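Local coordinates for surface glycoprotein (Trypanosoma brucei, PDB 5KLH) that is of unknown biochemical function but forms the bilobed ectodomain of a transmembrane surface antigen of insect-stage trypanosomes and is a putative sensor, at residues H92-R97 with K150-L155; Q132-S137 with C146-Q151. One frame throughout, in Å; residues are numbered along the deposited sequence.

Contact 1: H92-R97 with K150-L155; sequences HATRER and KQEVYL
His-92 to Glu-96 pair with Tyr-154 to Lys-150 as antiparallel strands, whose axes run at 152° with Ala-93/Val-153 and Arg-95/Gln-151 as the hydrogen-bonded pairs. Each of these two pairs is closed by two backbone bonds. On the face with His-92 and Thr-94, Glu-152 gathers two donors. Its OE1 accepts from His-92 NE2 at 2.6 Å and from Thr-94 OG1 at 2.8 Å. The histidine approaches on the anti side, somewhat out of the carboxylate plane, and the N-H bond is bent. Thr-94 OG1 meets the syn lone pair of Glu-152 OE1, on the side of the other oxygen. A bend at chi2 (-65°) folds the Glu-152 chain back toward the neighbouring strand. A water donates to both Glu-152 OE2 and Thr-94 OG1, so the carboxylate is held through both oxygens. The same imidazole lies obliquely to the Tyr-154 ring, with planes 33° apart. His-92 CD2 sits over one face of the tyrosine, 3.5 Å from CE2 of Tyr-154. Next along this face, Thr-94 CG2 packs tightly on Lys-150 CG at 3.5 Å. On the other face, Val-153 CG2 meets Ala-93 CB, and Val-153 CG1 lies over the Arg-95 guanidinium. Tyr-190 of strand 189-191 touches both Arg-95 and Val-153. This is an antiparallel ladder within a larger mixed sheet, formed by long strands 85-100 and 145-164, with a cross-strand His-carboxylate hydrogen bond.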
ATOM      1  N   HIS A  92     -13.301   5.188  -5.342  1.00 13.32           N
ATOM      2  CA  HIS A  92     -13.750   3.815  -5.480  1.00 12.36           C
ATOM      3  C   HIS A  92     -12.901   3.118  -6.513  1.00 11.78           C
ATOM      4  O   HIS A  92     -12.620   3.678  -7.566  1.00 14.95           O
ATOM      5  CB  HIS A  92     -15.225   3.763  -5.888  1.00 12.10           C
ATOM      6  CG  HIS A  92     -15.624   2.462  -6.509  1.00 13.89           C
ATOM      7  ND1 HIS A  92     -15.941   2.340  -7.847  1.00 16.77           N
ATOM      8  CD2 HIS A  92     -15.728   1.219  -5.979  1.00 15.87           C
ATOM      9  CE1 HIS A  92     -16.229   1.076  -8.113  1.00 12.29           C
ATOM     10  NE2 HIS A  92     -16.118   0.379  -6.997  1.00 15.55           N
ATOM     11  N   ALA A  93     -12.494   1.891  -6.230  1.00 11.84           N
ATOM     12  CA  ALA A  93     -11.785   1.109  -7.223  1.00 17.25           C
ATOM     13  C   ALA A  93     -12.422  -0.254  -7.371  1.00 19.61           C
ATOM     14  O   ALA A  93     -12.984  -0.812  -6.420  1.00 13.04           O
ATOM     15  CB  ALA A  93     -10.304   0.975  -6.856  1.00 18.33           C
ATOM     16  N   THR A  94     -12.342  -0.772  -8.587  1.00 17.48           N
ATOM     17  CA  THR A  94     -12.746  -2.127  -8.880  1.00 18.29           C
ATOM     18  C   THR A  94     -11.491  -2.968  -8.978  1.00 18.97           C
ATOM     19  O   THR A  94     -10.773  -2.913  -9.975  1.00 21.77           O
ATOM     20  CB  THR A  94     -13.539  -2.198 -10.176  1.00 22.07           C
ATOM     21  OG1 THR A  94     -14.700  -1.366 -10.059  1.00 21.20           O
ATOM     22  CG2 THR A  94     -13.959  -3.625 -10.465  1.00 21.22           C
ATOM     23  N   ARG A  95     -11.215  -3.726  -7.928  1.00 16.11           N
ATOM     24  CA  ARG A  95      -9.983  -4.498  -7.862  1.00 17.71           C
ATOM     25  C   ARG A  95     -10.167  -5.835  -8.569  1.00 20.32           C
ATOM     26  O   ARG A  95     -11.067  -6.602  -8.230  1.00 21.24           O
ATOM     27  CB  ARG A  95      -9.576  -4.693  -6.396  1.00 21.15           C
ATOM     28  CG  ARG A  95      -8.152  -5.157  -6.176  1.00 35.01           C
ATOM     29  CD  ARG A  95      -7.948  -5.607  -4.727  1.00 46.39           C
ATOM     30  NE  ARG A  95      -7.869  -4.492  -3.779  1.00 52.41           N
ATOM     31  CZ  ARG A  95      -8.061  -4.603  -2.463  1.00 51.66           C
ATOM     32  NH1 ARG A  95      -8.367  -5.774  -1.920  1.00 46.67           N
ATOM     33  NH2 ARG A  95      -7.958  -3.536  -1.684  1.00 39.18           N
ATOM     34  N   GLU A  96      -9.326  -6.106  -9.562  1.00 15.96           N
ATOM     35  CA  GLU A  96      -9.401  -7.360 -10.297  1.00 16.43           C
ATOM     36  C   GLU A  96      -8.205  -8.233  -9.947  1.00 22.10           C
ATOM     37  O   GLU A  96      -7.059  -7.826 -10.158  1.00 21.89           O
ATOM     38  CB  GLU A  96      -9.448  -7.101 -11.810  1.00 18.99           C
ATOM     39  CG  GLU A  96     -10.596  -6.195 -12.248  1.00 21.11           C
ATOM     40  CD  GLU A  96     -10.608  -5.921 -13.747  1.00 26.70           C
ATOM     41  OE1 GLU A  96      -9.720  -6.431 -14.468  1.00 26.97           O
ATOM     42  OE2 GLU A  96     -11.519  -5.195 -14.202  1.00 31.26           O
ATOM     43  N   ARG A  97      -8.456  -9.420  -9.398  1.00 17.46           N
ATOM     44  CA  ARG A  97      -7.367 -10.369  -9.184  1.00 21.19           C
ATOM     45  C   ARG A  97      -7.487 -11.498 -10.197  1.00 16.89           C
ATOM     46  O   ARG A  97      -8.457 -12.267 -10.179  1.00 17.81           O
ATOM     47  CB  ARG A  97      -7.361 -10.896  -7.744  1.00 23.50           C
ATOM     48  CG  ARG A  97      -6.994  -9.819  -6.708  1.00 30.24           C
ATOM     49  CD  ARG A  97      -5.802  -8.954  -7.180  1.00 39.17           C
ATOM     50  NE  ARG A  97      -5.649  -7.715  -6.410  1.00 52.66           N
ATOM     51  CZ  ARG A  97      -4.548  -6.964  -6.394  1.00 62.51           C
ATOM     52  NH1 ARG A  97      -3.475  -7.315  -7.097  1.00 57.06           N
ATOM     53  NH2 ARG A  97      -4.514  -5.856  -5.663  1.00 53.08           N
ATOM     54  N   LYS A 150     -13.460 -10.192  -8.853  1.00 14.95           N
ATOM     55  CA  LYS A 150     -13.688  -8.759  -8.773  1.00 18.60           C
ATOM     56  C   LYS A 150     -14.223  -8.351  -7.408  1.00 15.07           C
ATOM     57  O   LYS A 150     -15.182  -8.939  -6.911  1.00 17.96           O
ATOM     58  CB  LYS A 150     -14.650  -8.332  -9.879  1.00 24.23           C
ATOM     59  CG  LYS A 150     -15.059  -6.883  -9.837  1.00 23.52           C
ATOM     60  CD  LYS A 150     -16.076  -6.586 -10.932  1.00 28.87           C
ATOM     61  CE  LYS A 150     -17.169  -7.644 -10.956  1.00 39.23           C
ATOM     62  NZ  LYS A 150     -17.020  -8.559 -12.134  1.00 42.14           N
ATOM     63  N   GLN A 151     -13.587  -7.350  -6.801  1.00 12.31           N
ATOM     64  CA  GLN A 151     -14.053  -6.809  -5.533  1.00 13.80           C
ATOM     65  C   GLN A 151     -14.176  -5.298  -5.630  1.00 15.07           C
ATOM     66  O   GLN A 151     -13.329  -4.642  -6.235  1.00 16.68           O
ATOM     67  CB  GLN A 151     -13.109  -7.194  -4.388  1.00 18.74           C
ATOM     68  CG  GLN A 151     -13.033  -8.693  -4.098  1.00 20.55           C
ATOM     69  CD  GLN A 151     -14.214  -9.219  -3.295  1.00 27.01           C
ATOM     70  OE1 GLN A 151     -15.196  -8.512  -3.057  1.00 22.77           O
ATOM     71  NE2 GLN A 151     -14.117 -10.477  -2.867  1.00 23.66           N
ATOM     72  N   GLU A 152     -15.240  -4.749  -5.051  1.00 14.44           N
ATOM     73  CA  GLU A 152     -15.417  -3.296  -5.008  1.00 14.68           C
ATOM     74  C   GLU A 152     -14.909  -2.733  -3.693  1.00 13.07           C
ATOM     75  O   GLU A 152     -15.308  -3.197  -2.618  1.00 12.55           O
ATOM     76  CB  GLU A 152     -16.895  -2.917  -5.205  1.00 13.31           C
ATOM     77  CG  GLU A 152     -17.557  -3.567  -6.417  1.00 14.24           C
ATOM     78  CD  GLU A 152     -16.974  -3.124  -7.751  1.00 19.82           C
ATOM     79  OE1 GLU A 152     -16.252  -2.104  -7.818  1.00 16.80           O
ATOM     80  OE2 GLU A 152     -17.250  -3.812  -8.756  1.00 18.54           O
ATOM     81  N   VAL A 153     -14.016  -1.751  -3.781  1.00 11.93           N
ATOM     82  CA  VAL A 153     -13.427  -1.134  -2.595  1.00 11.91           C
ATOM     83  C   VAL A 153     -13.495   0.388  -2.633  1.00 12.09           C
ATOM     84  O   VAL A 153     -13.561   1.000  -3.713  1.00 12.73           O
ATOM     85  CB  VAL A 153     -11.964  -1.555  -2.424  1.00 11.05           C
ATOM     86  CG1 VAL A 153     -11.888  -3.067  -2.347  1.00 14.78           C
ATOM     87  CG2 VAL A 153     -11.125  -1.068  -3.603  1.00 11.94           C
ATOM     88  N   TYR A 154     -13.470   0.996  -1.449  1.00 10.69           N
ATOM     89  CA  TYR A 154     -13.577   2.445  -1.336  1.00  9.87           C
ATOM     90  C   TYR A 154     -12.478   2.999  -0.449  1.00  9.38           C
ATOM     91  O   TYR A 154     -12.261   2.507   0.668  1.00  9.82           O
ATOM     92  CB  TYR A 154     -14.942   2.845  -0.798  1.00  9.95           C
ATOM     93  CG  TYR A 154     -16.076   2.372  -1.668  1.00  9.29           C
ATOM     94  CD1 TYR A 154     -16.592   1.097  -1.534  1.00 10.67           C
ATOM     95  CD2 TYR A 154     -16.616   3.200  -2.650  1.00 13.35           C
ATOM     96  CE1 TYR A 154     -17.632   0.659  -2.331  1.00 11.85           C
ATOM     97  CE2 TYR A 154     -17.658   2.762  -3.457  1.00  9.79           C
ATOM     98  CZ  TYR A 154     -18.148   1.496  -3.300  1.00 12.94           C
ATOM     99  OH  TYR A 154     -19.183   1.069  -4.108  1.00 15.08           O
ATOM    100  N   LEU A 155     -11.803   4.028  -0.936  1.00  8.72           N
ATOM    101  CA  LEU A 155     -10.706   4.647  -0.203  1.00  8.47           C
ATOM    102  C   LEU A 155     -11.126   5.160   1.172  1.00 10.11           C
ATOM    103  O   LEU A 155     -12.109   5.901   1.294  1.00  9.30           O
ATOM    104  CB  LEU A 155     -10.137   5.808  -1.012  1.00  7.78           C
ATOM    105  CG  LEU A 155      -8.908   6.484  -0.416  1.00  7.42           C
ATOM    106  CD1 LEU A 155      -7.725   5.523  -0.398  1.00  9.88           C
ATOM    107  CD2 LEU A 155      -8.595   7.704  -1.254  1.00  9.33           C
TER
HETATM  108  O   HOH W   1     -17.400  -2.488 -11.164  1.00 21.07           O

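Contact 2: Q132-S137 with C146-Q151; sequences QYSTQS and CGYCKQ. With SO4 (sulfate ion), chain C.
Tyr-133 lays its ring across the backbone of Gly-147 and Tyr-148. Tyr-148 O lies over one ring face, 3.4 Å from CD1 of Tyr-133. Farther out, Tyr-133 OH comes to 3.2 Å from Gly-147 C. Placing CG anti to the backbone N (chi1 -157°) turns the ring over the opposing strand. Gly-147 has no side chain, which leaves room for the ring. The rim of the tyrosine also meets Cys-149 CB. On the opposite face of the sheet, Ser-134 CB makes a CH-pi contact with the Tyr-148 ring, 3.9 Å from its centroid. Gln-136 NE2 bonds back to Ser-134 OG, tilted from its amide plane. Beside them, Gln-132 CB packs on Lys-150 CE.

The backbones hold these groups in register. Gln-132/Lys-150 and Ser-134/Tyr-148 are hydrogen-bonded antiparallel pairs. Past the strand end, Cys-146 O accepts from Gln-136 N at 2.6 Å and from Ser-137 N at 2.8 Å. Both donors come from the same face of its carbonyl plane.

In the next shell, helix 116-128 backs Tyr-133: His-119 hydrogen-bonds to its hydroxyl, and the side chains of Phe-122 and Tyr-127 touch it. Cys-149 is joined to Cys-126 of this helix, and Cys-146 to Cys-140 in the hairpin loop. Thr-135 OG1 donates to O3 of a sulfate at 2.6 Å and also bonds to Arg-123, while Tyr-127 OH binds the same ion, which probably came from the crystallisation liquor. The chemistry implies a disulfide-braced hairpin: one disulfide closes its loop, the other ties it to the helix, and the Tyr-133 hydroxyl adds a polar link to that helix.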
ATOM      1  N   GLN A 132     -17.247 -11.393  -7.272  1.00 21.52           N
ATOM      2  CA  GLN A 132     -17.888 -11.832  -8.501  1.00 27.27           C
ATOM      3  C   GLN A 132     -16.806 -12.294  -9.456  1.00 21.59           C
ATOM      4  O   GLN A 132     -15.736 -11.696  -9.503  1.00 21.78           O
ATOM      5  CB  GLN A 132     -18.723 -10.706  -9.115  1.00 25.22           C
ATOM      6  CG  GLN A 132     -20.027 -10.468  -8.374  1.00 29.29           C
ATOM      7  CD  GLN A 132     -20.710  -9.181  -8.782  1.00 29.71           C
ATOM      8  OE1 GLN A 132     -20.756  -8.833  -9.963  1.00 39.56           O
ATOM      9  NE2 GLN A 132     -21.231  -8.453  -7.799  1.00 36.60           N
ATOM     10  N   TYR A 133     -17.063 -13.367 -10.192  1.00 17.77           N
ATOM     11  CA  TYR A 133     -16.048 -13.902 -11.083  1.00 16.81           C
ATOM     12  C   TYR A 133     -16.384 -13.664 -12.547  1.00 20.30           C
ATOM     13  O   TYR A 133     -17.544 -13.709 -12.960  1.00 21.79           O
ATOM     14  CB  TYR A 133     -15.835 -15.405 -10.844  1.00 16.58           C
ATOM     15  CG  TYR A 133     -14.470 -15.841 -11.311  1.00 15.33           C
ATOM     16  CD1 TYR A 133     -13.352 -15.613 -10.517  1.00 16.03           C
ATOM     17  CD2 TYR A 133     -14.289 -16.435 -12.554  1.00 17.54           C
ATOM     18  CE1 TYR A 133     -12.089 -15.991 -10.938  1.00 14.84           C
ATOM     19  CE2 TYR A 133     -13.032 -16.815 -12.985  1.00 19.15           C
ATOM     20  CZ  TYR A 133     -11.938 -16.589 -12.166  1.00 17.24           C
ATOM     21  OH  TYR A 133     -10.688 -16.959 -12.601  1.00 18.27           O
ATOM     22  N   SER A 134     -15.346 -13.407 -13.330  1.00 15.92           N
ATOM     23  CA  SER A 134     -15.476 -13.316 -14.772  1.00 18.90           C
ATOM     24  C   SER A 134     -14.553 -14.349 -15.399  1.00 23.09           C
ATOM     25  O   SER A 134     -13.333 -14.237 -15.279  1.00 19.41           O
ATOM     26  CB  SER A 134     -15.138 -11.908 -15.258  1.00 22.09           C
ATOM     27  OG  SER A 134     -15.143 -11.837 -16.666  1.00 23.96           O
ATOM     28  N   THR A 135     -15.126 -15.358 -16.053  1.00 17.16           N
ATOM     29  CA  THR A 135     -14.318 -16.390 -16.706  1.00 18.15           C
ATOM     30  C   THR A 135     -13.961 -15.946 -18.115  1.00 22.02           C
ATOM     31  O   THR A 135     -14.827 -15.529 -18.881  1.00 22.74           O
ATOM     32  CB  THR A 135     -15.049 -17.746 -16.744  1.00 17.64           C
ATOM     33  OG1 THR A 135     -15.248 -18.205 -15.398  1.00 18.78           O
ATOM     34  CG2 THR A 135     -14.246 -18.777 -17.519  1.00 20.30           C
ATOM     35  N   GLN A 136     -12.676 -16.018 -18.444  1.00 17.55           N
ATOM     36  CA  GLN A 136     -12.196 -15.582 -19.749  1.00 18.83           C
ATOM     37  C   GLN A 136     -11.772 -16.743 -20.627  1.00 19.42           C
ATOM     38  O   GLN A 136     -11.962 -16.707 -21.843  1.00 21.33           O
ATOM     39  CB  GLN A 136     -11.029 -14.604 -19.581  1.00 21.51           C
ATOM     40  CG  GLN A 136     -11.432 -13.277 -18.984  1.00 31.17           C
ATOM     41  CD  GLN A 136     -12.360 -12.496 -19.894  1.00 35.49           C
ATOM     42  OE1 GLN A 136     -12.223 -12.528 -21.123  1.00 38.32           O
ATOM     43  NE2 GLN A 136     -13.322 -11.793 -19.296  1.00 30.48           N
ATOM     44  N   SER A 137     -11.183 -17.769 -20.020  1.00 16.18           N
ATOM     45  CA  SER A 137     -10.779 -18.952 -20.772  1.00 15.94           C
ATOM     46  C   SER A 137     -11.069 -20.204 -19.972  1.00 21.79           C
ATOM     47  O   SER A 137     -10.459 -20.433 -18.929  1.00 21.24           O
ATOM     48  CB  SER A 137      -9.296 -18.901 -21.139  1.00 18.84           C
ATOM     49  OG  SER A 137      -8.918 -20.104 -21.792  1.00 20.41           O
ATOM     50  N   CYS A 146      -7.074 -16.762 -17.408  1.00 16.11           N
ATOM     51  CA  CYS A 146      -8.276 -17.594 -17.443  1.00 15.96           C
ATOM     52  C   CYS A 146      -9.516 -16.907 -16.905  1.00 18.70           C
ATOM     53  O   CYS A 146     -10.635 -17.224 -17.313  1.00 18.52           O
ATOM     54  CB  CYS A 146      -8.019 -18.887 -16.674  1.00 20.36           C
ATOM     55  SG  CYS A 146      -6.548 -19.717 -17.293  1.00 17.15           S
ATOM     56  N   GLY A 147      -9.325 -15.964 -15.996  1.00 15.02           N
ATOM     57  CA  GLY A 147     -10.448 -15.237 -15.437  1.00 17.81           C
ATOM     58  C   GLY A 147      -9.999 -14.342 -14.309  1.00 21.65           C
ATOM     59  O   GLY A 147      -8.805 -14.284 -14.007  1.00 18.47           O
ATOM     60  N   TYR A 148     -10.936 -13.629 -13.692  1.00 16.82           N
ATOM     61  CA  TYR A 148     -10.562 -12.754 -12.595  1.00 20.35           C
ATOM     62  C   TYR A 148     -11.664 -12.576 -11.581  1.00 16.82           C
ATOM     63  O   TYR A 148     -12.853 -12.560 -11.914  1.00 18.63           O
ATOM     64  CB  TYR A 148     -10.108 -11.380 -13.115  1.00 17.67           C
ATOM     65  CG  TYR A 148     -11.169 -10.512 -13.768  1.00 19.69           C
ATOM     66  CD1 TYR A 148     -11.914  -9.602 -13.020  1.00 23.40           C
ATOM     67  CD2 TYR A 148     -11.378 -10.557 -15.136  1.00 21.81           C
ATOM     68  CE1 TYR A 148     -12.859  -8.783 -13.625  1.00 19.65           C
ATOM     69  CE2 TYR A 148     -12.318  -9.737 -15.749  1.00 25.29           C
ATOM     70  CZ  TYR A 148     -13.055  -8.858 -14.985  1.00 30.58           C
ATOM     71  OH  TYR A 148     -13.997  -8.047 -15.584  1.00 30.68           O
ATOM     72  N   CYS A 149     -11.243 -12.462 -10.330  1.00 14.41           N
ATOM     73  CA  CYS A 149     -12.143 -12.180  -9.234  1.00 16.04           C
ATOM     74  C   CYS A 149     -12.238 -10.679  -9.037  1.00 23.10           C
ATOM     75  O   CYS A 149     -11.218  -9.974  -9.040  1.00 18.15           O
ATOM     76  CB  CYS A 149     -11.668 -12.846  -7.951  1.00 18.83           C
ATOM     77  SG  CYS A 149     -12.851 -12.678  -6.616  1.00 23.88           S
ATOM     78  N   LYS A 150     -13.460 -10.192  -8.853  1.00 14.95           N
ATOM     79  CA  LYS A 150     -13.688  -8.759  -8.773  1.00 18.60           C
ATOM     80  C   LYS A 150     -14.223  -8.351  -7.408  1.00 15.07           C
ATOM     81  O   LYS A 150     -15.182  -8.939  -6.911  1.00 17.96           O
ATOM     82  CB  LYS A 150     -14.650  -8.332  -9.879  1.00 24.23           C
ATOM     83  CG  LYS A 150     -15.059  -6.883  -9.837  1.00 23.52           C
ATOM     84  CD  LYS A 150     -16.076  -6.586 -10.932  1.00 28.87           C
ATOM     85  CE  LYS A 150     -17.169  -7.644 -10.956  1.00 39.23           C
ATOM     86  NZ  LYS A 150     -17.020  -8.559 -12.134  1.00 42.14           N
ATOM     87  N   GLN A 151     -13.587  -7.350  -6.801  1.00 12.31           N
ATOM     88  CA  GLN A 151     -14.053  -6.809  -5.533  1.00 13.80           C
ATOM     89  C   GLN A 151     -14.176  -5.298  -5.630  1.00 15.07           C
ATOM     90  O   GLN A 151     -13.329  -4.642  -6.235  1.00 16.68           O
ATOM     91  CB  GLN A 151     -13.109  -7.194  -4.388  1.00 18.74           C
ATOM     92  CG  GLN A 151     -13.033  -8.693  -4.098  1.00 20.55           C
ATOM     93  CD  GLN A 151     -14.214  -9.219  -3.295  1.00 27.01           C
ATOM     94  OE1 GLN A 151     -15.196  -8.512  -3.057  1.00 22.77           O
ATOM     95  NE2 GLN A 151     -14.117 -10.477  -2.867  1.00 23.66           N
TER
HETATM   96  S   SO4 C 301     -18.584 -17.837 -14.004  1.00 29.14           S
HETATM   97  O1  SO4 C 301     -18.561 -19.143 -14.651  1.00 31.18           O
HETATM   98  O2  SO4 C 301     -18.556 -18.015 -12.549  1.00 22.86           O
HETATM   99  O3  SO4 C 301     -17.420 -17.085 -14.466  1.00 23.07           O
HETATM  100  O4  SO4 C 301     -19.802 -17.107 -14.365  1.00 36.35           O

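From the N terminus, the chain first passes through residues 92-97 on strand 85-100. It then makes helix 116-128 and strand 132-135 before returning along strand 145-164. Contact 2 closes the short hairpin loop between 137 and 146. Contact 1 closes the longer excursion from 97 to 150, so the helix and most of the hairpin lie within it. Both contacts end on strand 145-164 and share Lys-150 and Gln-151. There the strand has a neighbour along each edge, 85-100 and 132-135. Cys-149 N, in contact 2, probably bonds to Arg-97 O, in contact 1. Together they tie the disulfide-linked helix and hairpin to the long strands of the main sheet.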